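Local structure of putative thioesterase (Escherichia coli, 5UGZ) at residues 30-35 with 177-182; 121-126 with 197-202; 146-151 with 173-178; 191-196 with 220-225. The protein releases intermediates as an unusual type II thioesterase, probably by hydrolysing their thioesters, in the colibactin NRPS/PKS biosynthetic pathway of Escherichia coli. All coordinates share one frame; numbering follows the deposited sequence.

Contact 1. Residues 30-35 with 177-182; sequences PYSGGS and NDYRLY
Asp178 OD2 is gripped by the backbone N-H of Gly33 and by a nearby arginine. Gly33 sits in a type II beta turn from Tyr31 to Gly34, closed by Gly34 N on Tyr31 O at 2.9 Å. The turn follows strand 24-29 of what is consistent with an alpha/beta-hydrolase fold. Gly33 N meets OD2 of Asp178 at 2.8 Å with an N-H...O angle of 156°. It comes from the anti side of the carboxylate and lies 16° out of its plane. Arg60 NH1 makes a salt bridge to the same oxygen and also bonds Gly34 O, so it holds both partners. A charge at this buried spot would probably be steadied by both donors.

Asp178 belongs to helix 165-183, so the bond ties the turn to this helix. Asp178 has CG anti to its carbonyl carbon (chi1 -76°), which sends the carboxylate past the Ser32 backbone to Gly33. Ser32 rests on the helix with its CB 3.7 Å from Asp178 CB. The Tyr31 ring leaves the interface: its hydroxyl bonds Asp239, and its side chain touches the probable nucleophile elbow. The turn therefore spans from the helix to the likely catalytic region. Water 1 bridges weakly, 3.3 Å from Asp178 OD2 and 3.4 Å from Tyr31 O. The same Ser32 CB also meets Tyr179 CE1 obliquely at 4.0 Å.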
loop_
_atom_site.group_PDB
_atom_site.type_symbol
_atom_site.label_atom_id
_atom_site.label_comp_id
_atom_site.label_asym_id
_atom_site.label_seq_id
_atom_site.Cartn_x
_atom_site.Cartn_y
_atom_site.Cartn_z
ATOM N N PRO A 30 -1.311 4.638 0.937
ATOM C CA PRO A 30 -2.092 4.210 2.099
ATOM C C PRO A 30 -3.019 3.034 1.797
ATOM O O PRO A 30 -3.250 2.642 0.654
ATOM C CB PRO A 30 -2.889 5.473 2.453
ATOM C CG PRO A 30 -3.064 6.175 1.155
ATOM C CD PRO A 30 -1.866 5.843 0.297
ATOM N N TYR A 31 -3.561 2.466 2.867
ATOM C CA TYR A 31 -4.528 1.386 2.742
ATOM C C TYR A 31 -5.918 1.935 2.402
ATOM O O TYR A 31 -6.116 3.140 2.239
ATOM C CB TYR A 31 -4.570 0.575 4.027
ATOM C CG TYR A 31 -4.537 1.431 5.257
ATOM C CD1 TYR A 31 -5.523 2.404 5.483
ATOM C CD2 TYR A 31 -3.540 1.271 6.206
ATOM C CE1 TYR A 31 -5.499 3.199 6.608
ATOM C CE2 TYR A 31 -3.515 2.055 7.338
ATOM C CZ TYR A 31 -4.498 3.015 7.529
ATOM O OH TYR A 31 -4.467 3.801 8.641
ATOM N N SER A 32 -6.903 1.041 2.311
ATOM C CA SER A 32 -8.259 1.426 1.909
ATOM C C SER A 32 -8.896 2.377 2.918
ATOM O O SER A 32 -8.872 2.122 4.127
ATOM C CB SER A 32 -9.141 0.189 1.741
ATOM O OG SER A 32 -8.690 -0.628 0.674
ATOM N N GLY A 33 -9.494 3.464 2.412
ATOM C CA GLY A 33 -10.018 4.524 3.253
ATOM C C GLY A 33 -8.977 5.470 3.819
ATOM O O GLY A 33 -9.347 6.510 4.390
ATOM N N GLY A 34 -7.679 5.147 3.680
ATOM C CA GLY A 34 -6.632 5.935 4.294
ATOM C C GLY A 34 -6.164 7.103 3.440
ATOM O O GLY A 34 -6.506 7.240 2.259
ATOM N N SER A 35 -5.340 7.943 4.066
ATOM C CA SER A 35 -4.755 9.115 3.433
ATOM C C SER A 35 -3.251 9.109 3.662
ATOM O O SER A 35 -2.727 8.326 4.458
ATOM C CB SER A 35 -5.389 10.417 3.964
ATOM O OG SER A 35 -4.933 10.729 5.265
ATOM N N ASN A 177 -15.351 3.202 -1.827
ATOM C CA ASN A 177 -14.712 3.342 -3.129
ATOM C C ASN A 177 -13.425 2.536 -3.206
ATOM O O ASN A 177 -13.169 1.866 -4.215
ATOM C CB ASN A 177 -14.414 4.810 -3.420
ATOM C CG ASN A 177 -13.787 5.006 -4.794
ATOM O OD1 ASN A 177 -12.570 4.888 -4.964
ATOM N ND2 ASN A 177 -14.619 5.267 -5.782
ATOM N N ASP A 178 -12.583 2.620 -2.166
ATOM C CA ASP A 178 -11.323 1.884 -2.177
ATOM C C ASP A 178 -11.546 0.379 -2.158
ATOM O O ASP A 178 -10.738 -0.369 -2.718
ATOM C CB ASP A 178 -10.446 2.300 -0.998
ATOM C CG ASP A 178 -9.807 3.647 -1.219
ATOM O OD1 ASP A 178 -9.943 4.169 -2.345
ATOM O OD2 ASP A 178 -9.171 4.179 -0.289
ATOM N N TYR A 179 -12.607 -0.086 -1.505
ATOM C CA TYR A 179 -12.950 -1.497 -1.630
ATOM C C TYR A 179 -13.387 -1.827 -3.048
ATOM O O TYR A 179 -13.006 -2.870 -3.589
ATOM C CB TYR A 179 -14.028 -1.863 -0.625
ATOM C CG TYR A 179 -13.436 -2.282 0.693
ATOM C CD1 TYR A 179 -13.001 -1.343 1.619
ATOM C CD2 TYR A 179 -13.284 -3.624 1.003
ATOM C CE1 TYR A 179 -12.448 -1.730 2.821
ATOM C CE2 TYR A 179 -12.732 -4.016 2.201
ATOM C CZ TYR A 179 -12.316 -3.072 3.106
ATOM O OH TYR A 179 -11.777 -3.492 4.295
ATOM N N ARG A 180 -14.163 -0.935 -3.677
ATOM C CA ARG A 180 -14.560 -1.152 -5.064
ATOM C C ARG A 180 -13.339 -1.318 -5.962
ATOM O O ARG A 180 -13.288 -2.230 -6.792
ATOM C CB ARG A 180 -15.441 0.004 -5.549
ATOM C CG ARG A 180 -16.198 -0.286 -6.850
ATOM C CD ARG A 180 -16.968 0.934 -7.314
ATOM N NE ARG A 180 -17.678 0.677 -8.560
ATOM C CZ ARG A 180 -17.239 1.029 -9.767
ATOM N NH1 ARG A 180 -16.086 1.664 -9.896
ATOM N NH2 ARG A 180 -17.952 0.742 -10.851
ATOM N N LEU A 181 -12.342 -0.449 -5.805
ATOM C CA LEU A 181 -11.118 -0.577 -6.588
ATOM C C LEU A 181 -10.469 -1.937 -6.382
ATOM O O LEU A 181 -10.052 -2.586 -7.347
ATOM C CB LEU A 181 -10.137 0.536 -6.226
ATOM C CG LEU A 181 -10.643 1.937 -6.505
ATOM C CD1 LEU A 181 -9.576 2.962 -6.185
ATOM C CD2 LEU A 181 -11.057 2.008 -7.961
ATOM N N TYR A 182 -10.358 -2.392 -5.132
ATOM C CA TYR A 182 -9.633 -3.640 -4.917
ATOM C C TYR A 182 -10.453 -4.850 -5.351
ATOM O O TYR A 182 -9.886 -5.821 -5.862
ATOM C CB TYR A 182 -9.186 -3.752 -3.455
ATOM C CG TYR A 182 -8.426 -5.030 -3.132
ATOM C CD1 TYR A 182 -7.050 -5.119 -3.278
ATOM C CD2 TYR A 182 -9.104 -6.152 -2.669
ATOM C CE1 TYR A 182 -6.363 -6.314 -2.974
ATOM C CE2 TYR A 182 -8.442 -7.342 -2.353
ATOM C CZ TYR A 182 -7.076 -7.422 -2.506
ATOM O OH TYR A 182 -6.444 -8.613 -2.189
HETATM O O HOH W 1 -5.915 4.125 -0.959
#

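Contact 2. Residues 121-126 with 197-202; sequences ALFFSG and PIVLFH
Phe123 and Phe201 both carry CG anti to their carbonyl carbons (chi1 -54° and -67°), and this lays the two side chains side by side, pointing the same way. Phe123 CD1 reaches the edge of the Phe201 ring near its plane, 3.7 Å from CE2. The same CD1 lies 3.5 Å from Val199 CB. Val199 is the direct neighbour of Phe123 in the parallel pair of strands 121-125 and 198-203. These are adjacent inner strands of a six-stranded parallel sheet, consistent with the alpha/beta-hydrolase fold of thioesterases.

The other face of the sheet carries Leu122, Phe124, Ile198 and Leu200. Here Ile198 meets the rim of the Phe124 ring: CG2 is 3.6 Å from Phe124 CD2, and CD1 lies in the ring plane. Leu200 CD2 comes to the same rim and packs 3.8 Å from Phe124 CB. Trp217 stacks on the Phe124 ring.

Backbone bonds join the strands. Val199 sends its N to Leu122 O (2.9 Å) and takes Phe124 N on its O (2.9 Å). Gly126 N to Phe201 O closes the run at 2.8 Å.

An alanine in place of Phe123 would probably open a gap beside Val199 and leave the Phe201 edge without its partner.

Ser125 CB packs against Phe201. Mostly apolar side chains cover both faces, consistent with a core largely closed to water; the buried hydroxyl of Ser125 is met by His97 ND1.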
loop_
_atom_site.group_PDB
_atom_site.type_symbol
_atom_site.label_atom_id
_atom_site.label_comp_id
_atom_site.label_asym_id
_atom_site.label_seq_id
_atom_site.Cartn_x
_atom_site.Cartn_y
_atom_site.Cartn_z
ATOM N N ALA A 121 14.030 -0.996 -3.993
ATOM C CA ALA A 121 13.329 -2.024 -3.244
ATOM C C ALA A 121 11.863 -1.646 -3.207
ATOM O O ALA A 121 11.494 -0.490 -3.426
ATOM C CB ALA A 121 13.855 -2.161 -1.816
ATOM N N LEU A 122 11.038 -2.644 -2.920
ATOM C CA LEU A 122 9.593 -2.516 -2.866
ATOM C C LEU A 122 9.118 -3.218 -1.616
ATOM O O LEU A 122 9.614 -4.297 -1.289
ATOM C CB LEU A 122 8.898 -3.140 -4.097
ATOM C CG LEU A 122 9.101 -2.458 -5.457
ATOM C CD1 LEU A 122 8.678 -3.403 -6.556
ATOM C CD2 LEU A 122 8.323 -1.159 -5.561
ATOM N N PHE A 123 8.151 -2.606 -0.931
ATOM C CA PHE A 123 7.584 -3.119 0.311
ATOM C C PHE A 123 6.090 -3.286 0.106
ATOM O O PHE A 123 5.399 -2.319 -0.221
ATOM C CB PHE A 123 7.866 -2.171 1.485
ATOM C CG PHE A 123 9.316 -1.831 1.656
ATOM C CD1 PHE A 123 10.132 -2.608 2.463
ATOM C CD2 PHE A 123 9.873 -0.745 0.993
ATOM C CE1 PHE A 123 11.473 -2.303 2.627
ATOM C CE2 PHE A 123 11.216 -0.438 1.139
ATOM C CZ PHE A 123 12.020 -1.226 1.960
ATOM N N PHE A 124 5.592 -4.504 0.272
ATOM C CA PHE A 124 4.163 -4.781 0.183
ATOM C C PHE A 124 3.722 -5.249 1.556
ATOM O O PHE A 124 4.048 -6.364 1.977
ATOM C CB PHE A 124 3.839 -5.815 -0.894
ATOM C CG PHE A 124 4.349 -5.444 -2.262
ATOM C CD1 PHE A 124 3.796 -4.377 -2.957
ATOM C CD2 PHE A 124 5.392 -6.143 -2.849
ATOM C CE1 PHE A 124 4.270 -4.024 -4.210
ATOM C CE2 PHE A 124 5.862 -5.784 -4.101
ATOM C CZ PHE A 124 5.296 -4.723 -4.777
ATOM N N SER A 125 2.990 -4.387 2.246
ATOM C CA SER A 125 2.560 -4.622 3.609
ATOM C C SER A 125 1.084 -5.019 3.624
ATOM O O SER A 125 0.260 -4.428 2.914
ATOM C CB SER A 125 2.816 -3.362 4.436
ATOM O OG SER A 125 2.569 -3.562 5.801
ATOM N N GLY A 126 0.762 -6.037 4.418
ATOM C CA GLY A 126 -0.624 -6.473 4.556
ATOM C C GLY A 126 -1.305 -6.719 3.228
ATOM O O GLY A 126 -2.463 -6.330 3.033
ATOM N N PRO A 197 14.772 -6.176 -4.675
ATOM C CA PRO A 197 14.242 -7.005 -3.590
ATOM C C PRO A 197 12.825 -6.588 -3.214
ATOM O O PRO A 197 12.458 -5.414 -3.278
ATOM C CB PRO A 197 15.223 -6.756 -2.437
ATOM C CG PRO A 197 16.370 -6.011 -3.032
ATOM C CD PRO A 197 15.868 -5.307 -4.228
ATOM N N ILE A 198 12.018 -7.578 -2.848
ATOM C CA ILE A 198 10.670 -7.369 -2.336
ATOM C C ILE A 198 10.669 -7.724 -0.856
ATOM O O ILE A 198 11.148 -8.795 -0.470
ATOM C CB ILE A 198 9.634 -8.223 -3.092
ATOM C CG1 ILE A 198 9.453 -7.746 -4.537
ATOM C CG2 ILE A 198 8.323 -8.254 -2.340
ATOM C CD1 ILE A 198 8.282 -8.416 -5.257
ATOM N N VAL A 199 10.126 -6.841 -0.028
ATOM C CA VAL A 199 9.938 -7.122 1.391
ATOM C C VAL A 199 8.445 -7.149 1.670
ATOM O O VAL A 199 7.717 -6.244 1.252
ATOM C CB VAL A 199 10.649 -6.089 2.286
ATOM C CG1 VAL A 199 10.472 -6.436 3.765
ATOM C CG2 VAL A 199 12.120 -5.995 1.911
ATOM N N LEU A 200 7.993 -8.189 2.365
ATOM C CA LEU A 200 6.592 -8.388 2.690
ATOM C C LEU A 200 6.404 -8.264 4.196
ATOM O O LEU A 200 7.180 -8.835 4.971
ATOM C CB LEU A 200 6.107 -9.756 2.203
ATOM C CG LEU A 200 6.335 -10.099 0.728
ATOM C CD1 LEU A 200 5.908 -11.541 0.469
ATOM C CD2 LEU A 200 5.581 -9.141 -0.196
ATOM N N PHE A 201 5.388 -7.503 4.601
ATOM C CA PHE A 201 5.038 -7.299 6.003
ATOM C C PHE A 201 3.663 -7.896 6.274
ATOM O O PHE A 201 2.721 -7.686 5.507
ATOM C CB PHE A 201 5.028 -5.814 6.389
ATOM C CG PHE A 201 6.381 -5.163 6.365
ATOM C CD1 PHE A 201 7.271 -5.363 7.389
ATOM C CD2 PHE A 201 6.745 -4.332 5.333
ATOM C CE1 PHE A 201 8.520 -4.771 7.373
ATOM C CE2 PHE A 201 7.986 -3.728 5.318
ATOM C CZ PHE A 201 8.871 -3.954 6.338
ATOM N N HIS A 202 3.555 -8.622 7.383
ATOM C CA HIS A 202 2.374 -9.416 7.687
ATOM C C HIS A 202 2.185 -9.425 9.199
ATOM O O HIS A 202 3.152 -9.618 9.938
ATOM C CB HIS A 202 2.543 -10.835 7.117
ATOM C CG HIS A 202 1.382 -11.745 7.366
ATOM N ND1 HIS A 202 0.121 -11.493 6.878
ATOM C CD2 HIS A 202 1.300 -12.920 8.037
ATOM C CE1 HIS A 202 -0.695 -12.464 7.249
ATOM N NE2 HIS A 202 -0.004 -13.342 7.955
#

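Contact 3. Residues 146-151 with 173-178; sequences AFMEEI and PIIKND
Lys176 lays its aliphatic chain over one face of the Phe147 ring. CG stands 3.9 Å from the ring centroid and only 8° off the normal, a CH-pi contact. The ring rim is close to the helix backbone too, with Phe147 CE2 3.7 Å from Lys176 CA. On the opposite face lies Ile151 CG2, 3.8 Å above the plane and offset toward the rim. The ring is thus sandwiched between a residue of its own helix and one of the partner.

Next to it, Ile151 and Ile175 reach tip to tip. Their CD1 atoms are 3.5 Å apart, tighter than usual for methyl groups. Met148 SD touches Ile175 CG2 at 3.9 Å after its chain bends twice.

Several groups position this first shell. Phe147 has CG anti to its N (chi1 175°), which extends the ring across to the partner helix. The Lys176 chain runs straight on beyond CG, and NZ forms a salt bridge with Asp144 and a hydrogen bond to Leu142 O. Tyr179 meets the Phe147 ring edge-to-face.

An alanine at Phe147 would probably leave the Lys176 methylenes without a surface to lie on and open a gap beside Tyr179.

The helix segments cross at 72° with axes 11.0 Å apart, so long side chains fill the interval. Helices 144-154 and 165-183 both lie between strands 121-125 and 198-203 in the chain, consistent with a lid insertion of the thioesterase fold.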
loop_
_atom_site.group_PDB
_atom_site.type_symbol
_atom_site.label_atom_id
_atom_site.label_comp_id
_atom_site.label_asym_id
_atom_site.label_seq_id
_atom_site.Cartn_x
_atom_site.Cartn_y
_atom_site.Cartn_z
ATOM N N ALA A 146 -24.675 -1.853 5.972
ATOM C CA ALA A 146 -24.228 -3.242 6.025
ATOM C C ALA A 146 -22.746 -3.383 5.673
ATOM O O ALA A 146 -22.051 -4.235 6.239
ATOM C CB ALA A 146 -25.087 -4.088 5.089
ATOM N N PHE A 147 -22.253 -2.571 4.735
ATOM C CA PHE A 147 -20.834 -2.588 4.386
ATOM C C PHE A 147 -19.969 -2.270 5.602
ATOM O O PHE A 147 -19.080 -3.046 5.969
ATOM C CB PHE A 147 -20.577 -1.591 3.247
ATOM C CG PHE A 147 -19.125 -1.442 2.875
ATOM C CD1 PHE A 147 -18.504 -2.370 2.047
ATOM C CD2 PHE A 147 -18.385 -0.362 3.335
ATOM C CE1 PHE A 147 -17.159 -2.236 1.700
ATOM C CE2 PHE A 147 -17.040 -0.223 2.993
ATOM C CZ PHE A 147 -16.430 -1.159 2.172
ATOM N N MET A 148 -20.237 -1.142 6.262
ATOM C CA MET A 148 -19.387 -0.716 7.368
ATOM C C MET A 148 -19.433 -1.695 8.529
ATOM O O MET A 148 -18.426 -1.867 9.228
ATOM C CB MET A 148 -19.786 0.678 7.833
ATOM C CG MET A 148 -19.579 1.753 6.773
ATOM S SD MET A 148 -17.859 1.866 6.247
ATOM C CE MET A 148 -17.072 2.299 7.796
ATOM N N GLU A 149 -20.582 -2.335 8.765
ATOM C CA GLU A 149 -20.636 -3.366 9.793
ATOM C C GLU A 149 -19.766 -4.552 9.401
ATOM O O GLU A 149 -19.066 -5.125 10.242
ATOM C CB GLU A 149 -22.086 -3.792 10.046
ATOM C CG GLU A 149 -22.987 -2.669 10.588
ATOM C CD GLU A 149 -24.405 -3.133 10.940
ATOM O OE1 GLU A 149 -24.556 -3.940 11.881
ATOM O OE2 GLU A 149 -25.374 -2.689 10.278
ATOM N N GLU A 150 -19.760 -4.905 8.118
ATOM C CA GLU A 150 -18.953 -6.044 7.694
ATOM C C GLU A 150 -17.463 -5.751 7.802
ATOM O O GLU A 150 -16.679 -6.641 8.149
ATOM C CB GLU A 150 -19.303 -6.447 6.268
ATOM C CG GLU A 150 -18.550 -7.676 5.818
ATOM C CD GLU A 150 -18.900 -8.919 6.632
ATOM O OE1 GLU A 150 -20.016 -8.991 7.195
ATOM O OE2 GLU A 150 -18.060 -9.833 6.705
ATOM N N ILE A 151 -17.035 -4.529 7.478
ATOM C CA ILE A 151 -15.595 -4.297 7.483
ATOM C C ILE A 151 -15.101 -4.048 8.901
ATOM O O ILE A 151 -13.945 -4.348 9.215
ATOM C CB ILE A 151 -15.184 -3.165 6.519
ATOM C CG1 ILE A 151 -15.710 -1.806 6.974
ATOM C CG2 ILE A 151 -15.608 -3.494 5.080
ATOM C CD1 ILE A 151 -15.049 -0.651 6.235
ATOM N N PRO A 173 -18.271 6.796 2.050
ATOM C CA PRO A 173 -18.039 6.760 0.595
ATOM C C PRO A 173 -16.585 6.539 0.220
ATOM O O PRO A 173 -16.304 5.891 -0.791
ATOM C CB PRO A 173 -18.527 8.137 0.127
ATOM C CG PRO A 173 -19.421 8.614 1.192
ATOM C CD PRO A 173 -18.936 8.035 2.478
ATOM N N ILE A 174 -15.649 7.067 1.007
ATOM C CA ILE A 174 -14.237 6.984 0.651
ATOM C C ILE A 174 -13.732 5.548 0.768
ATOM O O ILE A 174 -13.173 5.001 -0.186
ATOM C CB ILE A 174 -13.417 7.959 1.513
ATOM C CG1 ILE A 174 -13.812 9.408 1.176
ATOM C CG2 ILE A 174 -11.941 7.740 1.303
ATOM C CD1 ILE A 174 -13.575 10.371 2.324
ATOM N N ILE A 175 -13.945 4.910 1.926
ATOM C CA ILE A 175 -13.486 3.535 2.134
ATOM C C ILE A 175 -14.236 2.551 1.233
ATOM O O ILE A 175 -13.662 1.548 0.790
ATOM C CB ILE A 175 -13.590 3.153 3.635
ATOM C CG1 ILE A 175 -13.160 1.694 3.871
ATOM C CG2 ILE A 175 -14.976 3.419 4.192
ATOM C CD1 ILE A 175 -12.485 1.447 5.222
ATOM N N LYS A 176 -15.512 2.821 0.931
ATOM C CA LYS A 176 -16.275 1.946 0.042
ATOM C C LYS A 176 -15.740 2.005 -1.379
ATOM O O LYS A 176 -15.682 0.981 -2.075
ATOM C CB LYS A 176 -17.751 2.334 0.067
ATOM C CG LYS A 176 -18.687 1.233 -0.362
ATOM C CD LYS A 176 -20.117 1.698 -0.217
ATOM C CE LYS A 176 -21.099 0.545 -0.287
ATOM N NZ LYS A 176 -22.485 1.078 -0.347
ATOM N N ASN A 177 -15.351 3.202 -1.827
ATOM C CA ASN A 177 -14.712 3.342 -3.129
ATOM C C ASN A 177 -13.425 2.536 -3.206
ATOM O O ASN A 177 -13.169 1.866 -4.215
ATOM C CB ASN A 177 -14.414 4.810 -3.420
ATOM C CG ASN A 177 -13.787 5.006 -4.794
ATOM O OD1 ASN A 177 -12.570 4.888 -4.964
ATOM N ND2 ASN A 177 -14.619 5.267 -5.782
ATOM N N ASP A 178 -12.583 2.620 -2.166
ATOM C CA ASP A 178 -11.323 1.884 -2.177
ATOM C C ASP A 178 -11.546 0.379 -2.158
ATOM O O ASP A 178 -10.738 -0.369 -2.718
ATOM C CB ASP A 178 -10.446 2.300 -0.998
ATOM C CG ASP A 178 -9.807 3.647 -1.219
ATOM O OD1 ASP A 178 -9.943 4.169 -2.345
ATOM O OD2 ASP A 178 -9.171 4.179 -0.289
#

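Contact 4. Residues 191-196 with 220-225; sequences ARTLTC and FTTRKT
Leu194 O accepts Thr222 N at 2.8 Å, the firm bond of an isolated beta bridge between Leu194 and Thr221. The two loops lead into neighbouring strands, 198-203 and 225-230, of the parallel sheet. The same carbonyl oxygen is touched by Thr221 CA at 3.1 Å in a CA-H...O contact. Leu194 N to Phe220 O is a weak bond, 3.1 Å long.

This is the tight part. Phe220, Thr221, Leu194 and Cys196 are buried here. The Leu194 side chain packs on Leu122 and on helix 99-113, while the Phe220 ring meets Phe105 edge-to-face. Thr221 OG1 is modelled improbably near Cys196 O, so the detail of that bond is doubtful. As modelled, Thr221 OG1 also accepts Arg223 N, as in an ST turn, but its exact place is uncertain.

The other side is loose and faces solvent. Thr193, Thr195 and Thr222 are exposed and meet mostly through methyl groups and a hydroxyl. Thr193 and Thr222 touch through their CG2 atoms at 3.6 Å. Thr195 lies alongside Thr222, with CB 3.8 Å from Thr222 OG1. The Arg223 guanidinium leads off to Gly260, whose O takes NH1. The arginine has CG anti to its carbonyl carbon (chi1 -64°) and runs its methylenes past the Thr195 carbonyl, with Arg223 CD 3.4 Å from Thr195 O.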
loop_
_atom_site.group_PDB
_atom_site.type_symbol
_atom_site.label_atom_id
_atom_site.label_comp_id
_atom_site.label_asym_id
_atom_site.label_seq_id
_atom_site.Cartn_x
_atom_site.Cartn_y
_atom_site.Cartn_z
ATOM N N ALA A 191 5.008 -7.252 -18.627
ATOM C CA ALA A 191 6.006 -7.405 -19.674
ATOM C C ALA A 191 7.425 -7.549 -19.139
ATOM O O ALA A 191 8.377 -7.472 -19.923
ATOM C CB ALA A 191 5.955 -6.209 -20.630
ATOM N N ARG A 192 7.597 -7.759 -17.838
ATOM C CA ARG A 192 8.929 -7.671 -17.264
ATOM C C ARG A 192 8.871 -8.200 -15.854
ATOM O O ARG A 192 7.845 -8.074 -15.184
ATOM C CB ARG A 192 9.421 -6.229 -17.237
ATOM C CG ARG A 192 8.630 -5.456 -16.224
ATOM C CD ARG A 192 9.127 -4.086 -16.079
ATOM N NE ARG A 192 8.876 -3.292 -17.268
ATOM C CZ ARG A 192 7.691 -2.784 -17.585
ATOM N NH1 ARG A 192 6.623 -3.023 -16.828
ATOM N NH2 ARG A 192 7.575 -2.046 -18.669
ATOM N N THR A 193 9.975 -8.790 -15.413
ATOM C CA THR A 193 10.168 -9.189 -14.023
ATOM C C THR A 193 10.947 -8.092 -13.317
ATOM O O THR A 193 11.997 -7.657 -13.811
ATOM C CB THR A 193 10.933 -10.512 -13.902
ATOM O OG1 THR A 193 10.213 -11.549 -14.565
ATOM C CG2 THR A 193 11.065 -10.905 -12.455
ATOM N N LEU A 194 10.431 -7.645 -12.173
ATOM C CA LEU A 194 11.179 -6.711 -11.345
ATOM C C LEU A 194 12.546 -7.302 -11.018
ATOM O O LEU A 194 12.720 -8.523 -10.945
ATOM C CB LEU A 194 10.389 -6.389 -10.069
ATOM C CG LEU A 194 9.019 -5.744 -10.360
ATOM C CD1 LEU A 194 8.189 -5.562 -9.113
ATOM C CD2 LEU A 194 9.193 -4.426 -11.057
ATOM N N THR A 195 13.533 -6.425 -10.857
ATOM C CA THR A 195 14.892 -6.822 -10.511
ATOM C C THR A 195 15.366 -6.156 -9.218
ATOM O O THR A 195 16.543 -5.832 -9.075
ATOM C CB THR A 195 15.862 -6.492 -11.639
ATOM O OG1 THR A 195 15.972 -5.073 -11.761
ATOM C CG2 THR A 195 15.384 -7.042 -12.934
ATOM N N CYS A 196 14.463 -5.923 -8.281
ATOM C CA CYS A 196 14.816 -5.377 -6.984
ATOM C C CYS A 196 14.272 -6.295 -5.903
ATOM O O CYS A 196 13.412 -7.140 -6.171
ATOM C CB CYS A 196 14.261 -3.961 -6.810
ATOM S SG CYS A 196 12.473 -3.874 -6.878
ATOM N N PHE A 220 7.654 -12.405 -8.962
ATOM C CA PHE A 220 7.516 -11.054 -9.493
ATOM C C PHE A 220 8.810 -10.254 -9.450
ATOM O O PHE A 220 8.840 -9.123 -9.946
ATOM C CB PHE A 220 6.399 -10.318 -8.739
ATOM C CG PHE A 220 5.037 -10.856 -9.043
ATOM C CD1 PHE A 220 4.446 -10.605 -10.266
ATOM C CD2 PHE A 220 4.368 -11.659 -8.135
ATOM C CE1 PHE A 220 3.203 -11.122 -10.565
ATOM C CE2 PHE A 220 3.116 -12.178 -8.429
ATOM C CZ PHE A 220 2.538 -11.918 -9.638
ATOM N N THR A 221 9.881 -10.824 -8.891
ATOM C CA THR A 221 11.204 -10.221 -8.909
ATOM C C THR A 221 12.247 -11.314 -9.102
ATOM O O THR A 221 12.044 -12.462 -8.701
ATOM C CB THR A 221 11.480 -9.446 -7.610
ATOM O OG1 THR A 221 12.764 -8.807 -7.687
ATOM C CG2 THR A 221 11.468 -10.388 -6.428
ATOM N N THR A 222 13.363 -10.956 -9.740
ATOM C CA THR A 222 14.487 -11.883 -9.819
ATOM C C THR A 222 15.341 -11.878 -8.568
ATOM O O THR A 222 16.224 -12.734 -8.438
ATOM C CB THR A 222 15.395 -11.551 -10.986
ATOM O OG1 THR A 222 15.938 -10.242 -10.783
ATOM C CG2 THR A 222 14.636 -11.606 -12.290
ATOM N N ARG A 223 15.124 -10.939 -7.657
ATOM C CA ARG A 223 15.925 -10.878 -6.452
ATOM C C ARG A 223 15.198 -11.557 -5.300
ATOM O O ARG A 223 14.140 -12.175 -5.452
ATOM C CB ARG A 223 16.316 -9.435 -6.136
ATOM C CG ARG A 223 17.203 -8.901 -7.229
ATOM C CD ARG A 223 18.119 -7.765 -6.831
ATOM N NE ARG A 223 18.770 -7.926 -5.536
ATOM C CZ ARG A 223 19.596 -7.020 -5.025
ATOM N NH1 ARG A 223 19.872 -5.921 -5.710
ATOM N NH2 ARG A 223 20.147 -7.201 -3.836
ATOM N N LYS A 224 15.834 -11.499 -4.140
ATOM C CA LYS A 224 15.307 -12.135 -2.949
ATOM C C LYS A 224 14.000 -11.464 -2.527
ATOM O O LYS A 224 13.901 -10.234 -2.479
ATOM C CB LYS A 224 16.363 -12.051 -1.844
ATOM C CG LYS A 224 15.946 -12.527 -0.482
ATOM C CD LYS A 224 17.106 -12.372 0.481
ATOM C CE LYS A 224 16.878 -13.092 1.811
ATOM N NZ LYS A 224 16.057 -12.293 2.793
ATOM N N THR A 225 12.984 -12.272 -2.258
ATOM C CA THR A 225 11.843 -11.843 -1.466
ATOM C C THR A 225 12.118 -12.143 0.005
ATOM O O THR A 225 12.784 -13.129 0.334
ATOM C CB THR A 225 10.580 -12.563 -1.928
ATOM O OG1 THR A 225 10.265 -12.157 -3.267
ATOM C CG2 THR A 225 9.415 -12.275 -0.993
#

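Contact 2 is the buried core, a parallel strand pair held by backbone bonds and apolar side chains. Contact 4 lies where the chain enters strands 198-203 and 225-230, and a probable hydrogen bond between Ile198 N and Lys224 O joins it to contact 2. It is only partly buried, and threonines line its open side. Contacts 1 and 3 lie across the chain's centre from these two. Both use helix 165-183, and Gly33 of contact 1 packs on Ile175 of contact 3. Contact 3 is buried although about 18 Å, centre to centre, from the middle of the chain; it is apolar, without hydrogen bonds across. Contact 1 is partly buried and turns on a carboxylate.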